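Side-chain contacts in sugar ABC transporter substrate-binding protein (Treponema pallidum subsp. pallidum, PDB 5U2P), which is an orphan periplasmic ligand-binding protein that probably captures a small solute, perhaps a sugar, for delivery to an ABC transporter: residues Leu234-Lys238 / Arg239-Asn243; Lys158-Asn161 / Glu162-Ser166; Ala406-Met409 / Leu410-Gln414. All blocks are in the same frame, centred on the assembly; numbering follows the deposited sequence.

Interaction 1 of 3, residues Leu234-Lys238 / Arg239-Asn243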
# COMPACT_ATOMS: atom_id res chain seq x y z
N LEU A 234 -16.33 -15.98 -5.22
CA LEU A 234 -16.99 -17.28 -5.23
C LEU A 234 -16.79 -18.04 -6.53
O LEU A 234 -16.58 -19.26 -6.52
CB LEU A 234 -18.48 -17.06 -4.97
CG LEU A 234 -18.81 -16.71 -3.51
CD1 LEU A 234 -20.24 -16.18 -3.39
CD2 LEU A 234 -18.61 -17.94 -2.64
N GLU A 235 -16.88 -17.33 -7.65
CA GLU A 235 -16.75 -17.96 -8.96
C GLU A 235 -15.33 -18.51 -9.13
O GLU A 235 -15.15 -19.60 -9.68
CB GLU A 235 -17.09 -16.97 -10.07
CG GLU A 235 -17.13 -17.57 -11.47
CD GLU A 235 -18.28 -18.55 -11.67
OE1 GLU A 235 -19.21 -18.57 -10.83
OE2 GLU A 235 -18.25 -19.30 -12.66
N LEU A 236 -14.33 -17.76 -8.65
CA LEU A 236 -12.95 -18.25 -8.71
C LEU A 236 -12.79 -19.56 -7.91
O LEU A 236 -12.11 -20.48 -8.36
CB LEU A 236 -11.96 -17.20 -8.19
CG LEU A 236 -11.84 -15.93 -9.04
CD1 LEU A 236 -10.87 -14.99 -8.38
CD2 LEU A 236 -11.38 -16.21 -10.47
N PHE A 237 -13.42 -19.64 -6.73
CA PHE A 237 -13.36 -20.86 -5.92
C PHE A 237 -14.11 -21.99 -6.61
O PHE A 237 -13.64 -23.13 -6.66
CB PHE A 237 -13.94 -20.62 -4.52
CG PHE A 237 -13.09 -19.75 -3.63
CD1 PHE A 237 -11.96 -20.25 -3.01
CD2 PHE A 237 -13.42 -18.42 -3.42
CE1 PHE A 237 -11.18 -19.44 -2.19
CE2 PHE A 237 -12.65 -17.60 -2.60
CZ PHE A 237 -11.54 -18.11 -1.99
N LYS A 238 -15.27 -21.65 -7.16
CA LYS A 238 -16.14 -22.60 -7.85
C LYS A 238 -15.45 -23.32 -9.01
O LYS A 238 -15.59 -24.54 -9.16
CB LYS A 238 -17.38 -21.87 -8.38
CG LYS A 238 -18.36 -22.72 -9.19
CD LYS A 238 -18.86 -21.96 -10.42
CE LYS A 238 -19.82 -22.78 -11.26
NZ LYS A 238 -21.19 -22.79 -10.68
N ARG A 239 -14.72 -22.57 -9.82
CA ARG A 239 -14.03 -23.12 -10.98
C ARG A 239 -12.66 -23.70 -10.63
O ARG A 239 -11.97 -24.25 -11.49
CB ARG A 239 -13.90 -22.06 -12.07
CG ARG A 239 -15.24 -21.46 -12.51
CD ARG A 239 -15.13 -20.74 -13.86
NE ARG A 239 -16.33 -19.96 -14.18
CZ ARG A 239 -16.56 -19.37 -15.35
NH1 ARG A 239 -15.69 -19.47 -16.34
NH2 ARG A 239 -17.68 -18.68 -15.54
N GLY A 240 -12.28 -23.60 -9.36
CA GLY A 240 -10.99 -24.10 -8.92
C GLY A 240 -9.80 -23.30 -9.43
O GLY A 240 -8.68 -23.79 -9.48
N TYR A 241 -10.04 -22.05 -9.82
CA TYR A 241 -8.98 -21.17 -10.28
C TYR A 241 -8.15 -20.63 -9.12
O TYR A 241 -6.99 -20.29 -9.30
CB TYR A 241 -9.56 -20.01 -11.09
CG TYR A 241 -10.22 -20.44 -12.39
CD1 TYR A 241 -10.00 -21.71 -12.93
CD2 TYR A 241 -11.04 -19.56 -13.09
CE1 TYR A 241 -10.59 -22.09 -14.11
CE2 TYR A 241 -11.64 -19.94 -14.28
CZ TYR A 241 -11.41 -21.21 -14.78
OH TYR A 241 -11.99 -21.60 -15.97
N VAL A 242 -8.75 -20.54 -7.94
CA VAL A 242 -7.98 -20.34 -6.71
C VAL A 242 -8.27 -21.53 -5.81
O VAL A 242 -9.40 -22.02 -5.77
CB VAL A 242 -8.30 -19.03 -5.96
CG1 VAL A 242 -8.09 -17.79 -6.86
CG2 VAL A 242 -9.70 -19.05 -5.41
N ASN A 243 -7.25 -21.98 -5.08
CA ASN A 243 -7.39 -23.16 -4.22
C ASN A 243 -7.47 -22.75 -2.76
O ASN A 243 -6.51 -22.19 -2.21
CB ASN A 243 -6.21 -24.11 -4.45
CG ASN A 243 -6.44 -25.48 -3.85
OD1 ASN A 243 -6.93 -25.60 -2.73
ND2 ASN A 243 -6.08 -26.53 -4.60

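Interaction 2 of 3, residues Lys158-Asn161 / Glu162-Ser166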
# COMPACT_ATOMS: atom_id res chain seq x y z
N LYS A 158 -7.50 -8.46 -19.91
CA LYS A 158 -7.84 -7.05 -19.77
C LYS A 158 -9.27 -6.86 -19.27
O LYS A 158 -9.76 -5.74 -19.20
CB LYS A 158 -7.62 -6.32 -21.10
CG LYS A 158 -6.22 -6.56 -21.67
CD LYS A 158 -5.72 -5.39 -22.49
CE LYS A 158 -4.24 -5.58 -22.83
NZ LYS A 158 -3.68 -4.41 -23.56
N SER A 159 -9.91 -7.96 -18.90
CA SER A 159 -11.27 -7.94 -18.37
C SER A 159 -11.48 -9.18 -17.50
O SER A 159 -10.66 -10.08 -17.50
CB SER A 159 -12.30 -7.94 -19.48
OG SER A 159 -12.28 -9.20 -20.12
N TRP A 160 -12.60 -9.22 -16.80
CA TRP A 160 -12.96 -10.35 -15.95
C TRP A 160 -13.13 -11.65 -16.72
O TRP A 160 -12.71 -12.71 -16.26
CB TRP A 160 -14.25 -10.03 -15.19
CG TRP A 160 -14.92 -11.22 -14.52
CD1 TRP A 160 -16.07 -11.84 -14.92
CD2 TRP A 160 -14.48 -11.90 -13.33
NE1 TRP A 160 -16.38 -12.87 -14.05
CE2 TRP A 160 -15.42 -12.92 -13.07
CE3 TRP A 160 -13.40 -11.75 -12.47
CZ2 TRP A 160 -15.30 -13.79 -11.98
CZ3 TRP A 160 -13.28 -12.61 -11.39
CH2 TRP A 160 -14.22 -13.61 -11.16
N ASN A 161 -13.76 -11.59 -17.89
CA ASN A 161 -13.94 -12.78 -18.70
C ASN A 161 -12.63 -13.25 -19.29
O ASN A 161 -12.42 -14.45 -19.47
CB ASN A 161 -14.96 -12.54 -19.80
CG ASN A 161 -16.36 -12.42 -19.27
OD1 ASN A 161 -16.73 -13.10 -18.31
ND2 ASN A 161 -17.16 -11.55 -19.87
N GLU A 162 -11.73 -12.32 -19.59
CA GLU A 162 -10.42 -12.70 -20.09
C GLU A 162 -9.60 -13.38 -18.99
O GLU A 162 -8.83 -14.31 -19.26
CB GLU A 162 -9.68 -11.48 -20.66
CG GLU A 162 -10.22 -11.09 -22.05
CD GLU A 162 -9.48 -9.93 -22.69
OE1 GLU A 162 -8.35 -9.60 -22.26
OE2 GLU A 162 -10.03 -9.34 -23.64
N LEU A 163 -9.78 -12.94 -17.75
CA LEU A 163 -9.13 -13.59 -16.61
C LEU A 163 -9.64 -15.02 -16.47
O LEU A 163 -8.86 -15.95 -16.33
CB LEU A 163 -9.38 -12.84 -15.31
CG LEU A 163 -8.86 -13.52 -14.04
CD1 LEU A 163 -7.35 -13.62 -14.06
CD2 LEU A 163 -9.32 -12.75 -12.81
N LEU A 164 -10.96 -15.20 -16.51
CA LEU A 164 -11.54 -16.54 -16.39
C LEU A 164 -11.06 -17.45 -17.53
O LEU A 164 -10.74 -18.62 -17.31
CB LEU A 164 -13.07 -16.48 -16.38
CG LEU A 164 -13.69 -15.80 -15.16
CD1 LEU A 164 -15.21 -15.78 -15.28
CD2 LEU A 164 -13.29 -16.46 -13.84
N GLU A 165 -11.01 -16.90 -18.74
CA GLU A 165 -10.56 -17.67 -19.90
C GLU A 165 -9.08 -18.04 -19.74
O GLU A 165 -8.69 -19.18 -19.98
CB GLU A 165 -10.77 -16.89 -21.20
CG GLU A 165 -10.33 -17.65 -22.45
CD GLU A 165 -10.57 -16.88 -23.73
OE1 GLU A 165 -10.82 -15.65 -23.67
OE2 GLU A 165 -10.50 -17.50 -24.81
N SER A 166 -8.27 -17.07 -19.32
CA SER A 166 -6.85 -17.31 -19.10
C SER A 166 -6.67 -18.45 -18.11
O SER A 166 -5.80 -19.30 -18.28
CB SER A 166 -6.15 -16.05 -18.58
OG SER A 166 -6.10 -15.02 -19.56

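Interaction 3 of 3, residues Ala406-Met409 / Leu410-Gln414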
# COMPACT_ATOMS: atom_id res chain seq x y z
N ALA A 406 -23.42 -14.77 -2.10
CA ALA A 406 -22.87 -13.58 -1.48
C ALA A 406 -23.82 -13.05 -0.40
O ALA A 406 -23.39 -12.53 0.61
CB ALA A 406 -22.61 -12.51 -2.53
N HIS A 407 -25.12 -13.22 -0.61
CA HIS A 407 -26.08 -12.84 0.41
C HIS A 407 -25.82 -13.58 1.71
O HIS A 407 -25.85 -13.00 2.79
CB HIS A 407 -27.52 -13.14 -0.02
CG HIS A 407 -28.00 -12.35 -1.20
ND1 HIS A 407 -28.46 -12.96 -2.35
CD2 HIS A 407 -28.19 -11.02 -1.38
CE1 HIS A 407 -28.87 -12.03 -3.20
NE2 HIS A 407 -28.72 -10.85 -2.63
N THR A 408 -25.58 -14.89 1.60
CA THR A 408 -25.36 -15.71 2.77
C THR A 408 -24.04 -15.33 3.44
O THR A 408 -23.98 -15.28 4.67
CB THR A 408 -25.39 -17.19 2.40
OG1 THR A 408 -26.74 -17.53 2.02
CG2 THR A 408 -24.98 -18.05 3.58
N MET A 409 -23.01 -15.05 2.66
CA MET A 409 -21.74 -14.59 3.24
C MET A 409 -21.91 -13.30 4.04
O MET A 409 -21.31 -13.16 5.11
CB MET A 409 -20.68 -14.40 2.14
CG MET A 409 -20.32 -15.69 1.42
SD MET A 409 -19.24 -15.41 0.00
CE MET A 409 -17.68 -15.06 0.82
N LEU A 410 -22.75 -12.38 3.57
CA LEU A 410 -22.94 -11.15 4.33
C LEU A 410 -23.71 -11.44 5.61
O LEU A 410 -23.44 -10.83 6.64
CB LEU A 410 -23.66 -10.09 3.49
CG LEU A 410 -22.88 -9.56 2.29
CD1 LEU A 410 -23.81 -8.71 1.42
CD2 LEU A 410 -21.65 -8.74 2.73
N HIS A 411 -24.67 -12.37 5.58
CA HIS A 411 -25.40 -12.72 6.79
C HIS A 411 -24.47 -13.36 7.81
O HIS A 411 -24.56 -13.10 9.01
CB HIS A 411 -26.54 -13.68 6.48
CG HIS A 411 -27.81 -12.99 6.12
ND1 HIS A 411 -28.12 -12.63 4.83
CD2 HIS A 411 -28.84 -12.57 6.89
CE1 HIS A 411 -29.30 -12.03 4.82
NE2 HIS A 411 -29.76 -11.98 6.06
N ARG A 412 -23.58 -14.22 7.32
CA ARG A 412 -22.67 -14.93 8.20
C ARG A 412 -21.74 -13.92 8.86
O ARG A 412 -21.47 -14.00 10.06
CB ARG A 412 -21.87 -15.98 7.43
CG ARG A 412 -22.63 -17.25 7.08
CD ARG A 412 -21.73 -18.30 6.42
NE ARG A 412 -22.47 -19.51 6.06
CZ ARG A 412 -22.10 -20.38 5.13
NH1 ARG A 412 -20.98 -20.19 4.44
NH2 ARG A 412 -22.84 -21.45 4.87
N ALA A 413 -21.26 -12.96 8.08
CA ALA A 413 -20.40 -11.90 8.62
C ALA A 413 -21.11 -11.15 9.74
O ALA A 413 -20.51 -10.87 10.78
CB ALA A 413 -19.97 -10.94 7.51
N GLN A 414 -22.38 -10.86 9.54
CA GLN A 414 -23.15 -10.08 10.50
C GLN A 414 -23.49 -10.91 11.73
O GLN A 414 -23.59 -10.38 12.83
CB GLN A 414 -24.42 -9.52 9.85
CG GLN A 414 -25.23 -8.57 10.72
CD GLN A 414 -24.49 -7.28 11.06
OE1 GLN A 414 -23.40 -7.02 10.56
NE2 GLN A 414 -25.09 -6.47 11.90

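Interaction 1 of 3, residues Leu234-Lys238 / Arg239-Asn243
A Schellman motif closes helix 227-238, bringing Leu236 and Phe237 of its last turn against Gly240, Tyr241 and Val242 of the loop that follows. Gly240 has positive phi (70°), which turns the chain back. Leu236 O takes Tyr241 N at 3.0 Å, nearly in line with its carbonyl bond, while Phe237 O takes Gly240 N at 3.1 Å from well above the carbonyl plane. Val242 N adds a weak bond to Leu236 O. The apolar pair that often accompanies this motif is present too, with Leu236 CD2 lying 4.3 Å from Tyr241 CB.

Val242, one residue on, packs back on the same last turn. Its CG2 sits over one face of the Phe237 ring, 3.7 Å from the centroid in a CH-pi contact and nearest to the rim at CD1 (3.5 Å); the same methyl also meets Leu236 CB. Tyr233 meets the Phe237 ring edge-to-face.

On the flank, Glu235 and Arg239 form an i to i+4 salt bridge. With CG of Glu235 set opposite its backbone N (chi1 -173°) and the chain bent at chi2, OE2 swings to the guanidinium edge. The bond from Arg239 NE to Glu235 OE2 lies in the guanidinium plane and uses the anti lone pair; its modelled length, 2.5 Å, is unusually short and should be taken with caution. That from Arg239 NH2 to the same oxygen is weak. Both donors go to OE2, and the planes stand 80° apart, unlike a flat two-oxygen pairing. Arg239 CB meanwhile covers the centre of one Tyr241 ring face.

Carbonyls left without partners in the next helical turn are thus satisfied by the reversing loop, and one carboxylate oxygen, taking both Arg239 donors, ties the last turn to the first residue beyond it.

Interaction 2 of 3, residues Lys158-Asn161 / Glu162-Ser166
The Trp160 indole is covered on one face by both methyls of Leu164, one helical turn on. CD1 lies 3.2 Å above the ring plane, offset toward the rim and closest to NE1; CD2 makes a CH-pi contact over the six-membered ring, 4.2 Å from its centroid and 24° off the normal. Leu163 CD2 approaches CZ3 obliquely. With CG of Trp160 trans to the main-chain N (chi1 167°), the ring swings along the first turn of helix 160-172 to reach these leucines. Ala232, Glu235 and Leu236 of helix 227-238 also touch the indole.

Trp160 opens the helix, and Ser159 before it is the N-cap, its OG accepting Glu162 N at 3.2 Å. The Glu162 side chain, extended beyond CG, runs back past Ser159 OG toward Lys158, and OE1 accepts Lys158 N at 2.7 Å, from 43° out of the carboxylate plane. This resembles a capping box, but the return bond reaches one residue before the N-cap. Glu162 O receives Ser166 N and Ser166 OG from opposite faces.

The cap oxygen satisfies Glu162 N in the first turn and the carboxylate Lys158 N just ahead of the cap, where the helix dipole probably favours negative charge.

Interaction 3 of 3, residues Ala406-Met409 / Leu410-Gln414
Thr408 and Arg412 meet obliquely, one turn apart on the C-terminal helix 406-417, methyl against flat cation. Thr408 CG2 lies 3.7 Å above the guanidinium plane of Arg412, offset to the rim, with NE its nearest atom at 3.8 Å and CZ a little farther. In the threonine it is this methyl, and not the hydroxyl, that takes the position far from the backbone N, while the arginine runs extended from CG to NE and passes beside it. The contact is apolar cover of one face of the cation and uses none of its N-H groups.

The neighbouring i to i+4 pair is polar and is arranged edge-on. His411 turns its imidazole back so that ND1 donates to His407 O at 3.1 Å, with an N-H...O angle of 161° and the oxygen only 8° out of the ring plane. From the carbonyl's point of view the approach is less regular, since ND1 stands 49° above the carbonyl plane. The regular helical bond from His411 N reaches the same oxygen from the opposite face, so two donors of one residue grip a single carbonyl. This fixes the rotation of the ring and is consistent with a hydrogen on ND1. The His407 ring, by contrast, meets that of Tyr227.

On the buried side Leu410 packs on helix 227-238 through Leu230, as does Ala406. Leu410 N bonds to Ala406 O at 3.0 Å, and Leu410 CG rests 3.5 Å from that same Ala406 O.

Following the chain from the N terminus, interaction 2 comes first, at the start of helix 160-172; interaction 1 then finishes helix 227-238, and interaction 3 lies on the terminal helix 406-417. Each closes only a local turn, so they stand in series and none encloses or crosses another. Helix 227-238 is the common neighbour. Leu236 CD2 lies 3.9 Å from both Leu164 CD2 and Trp160 CH2, joining interactions 1 and 2, while Leu234 CD1 packs 3.6 Å from Met409 SD, joining 1 and 3. Interactions 2 and 3 do not touch, their nearest atoms being about 12 Å apart; helix 227-238 thus bridges the other two helices.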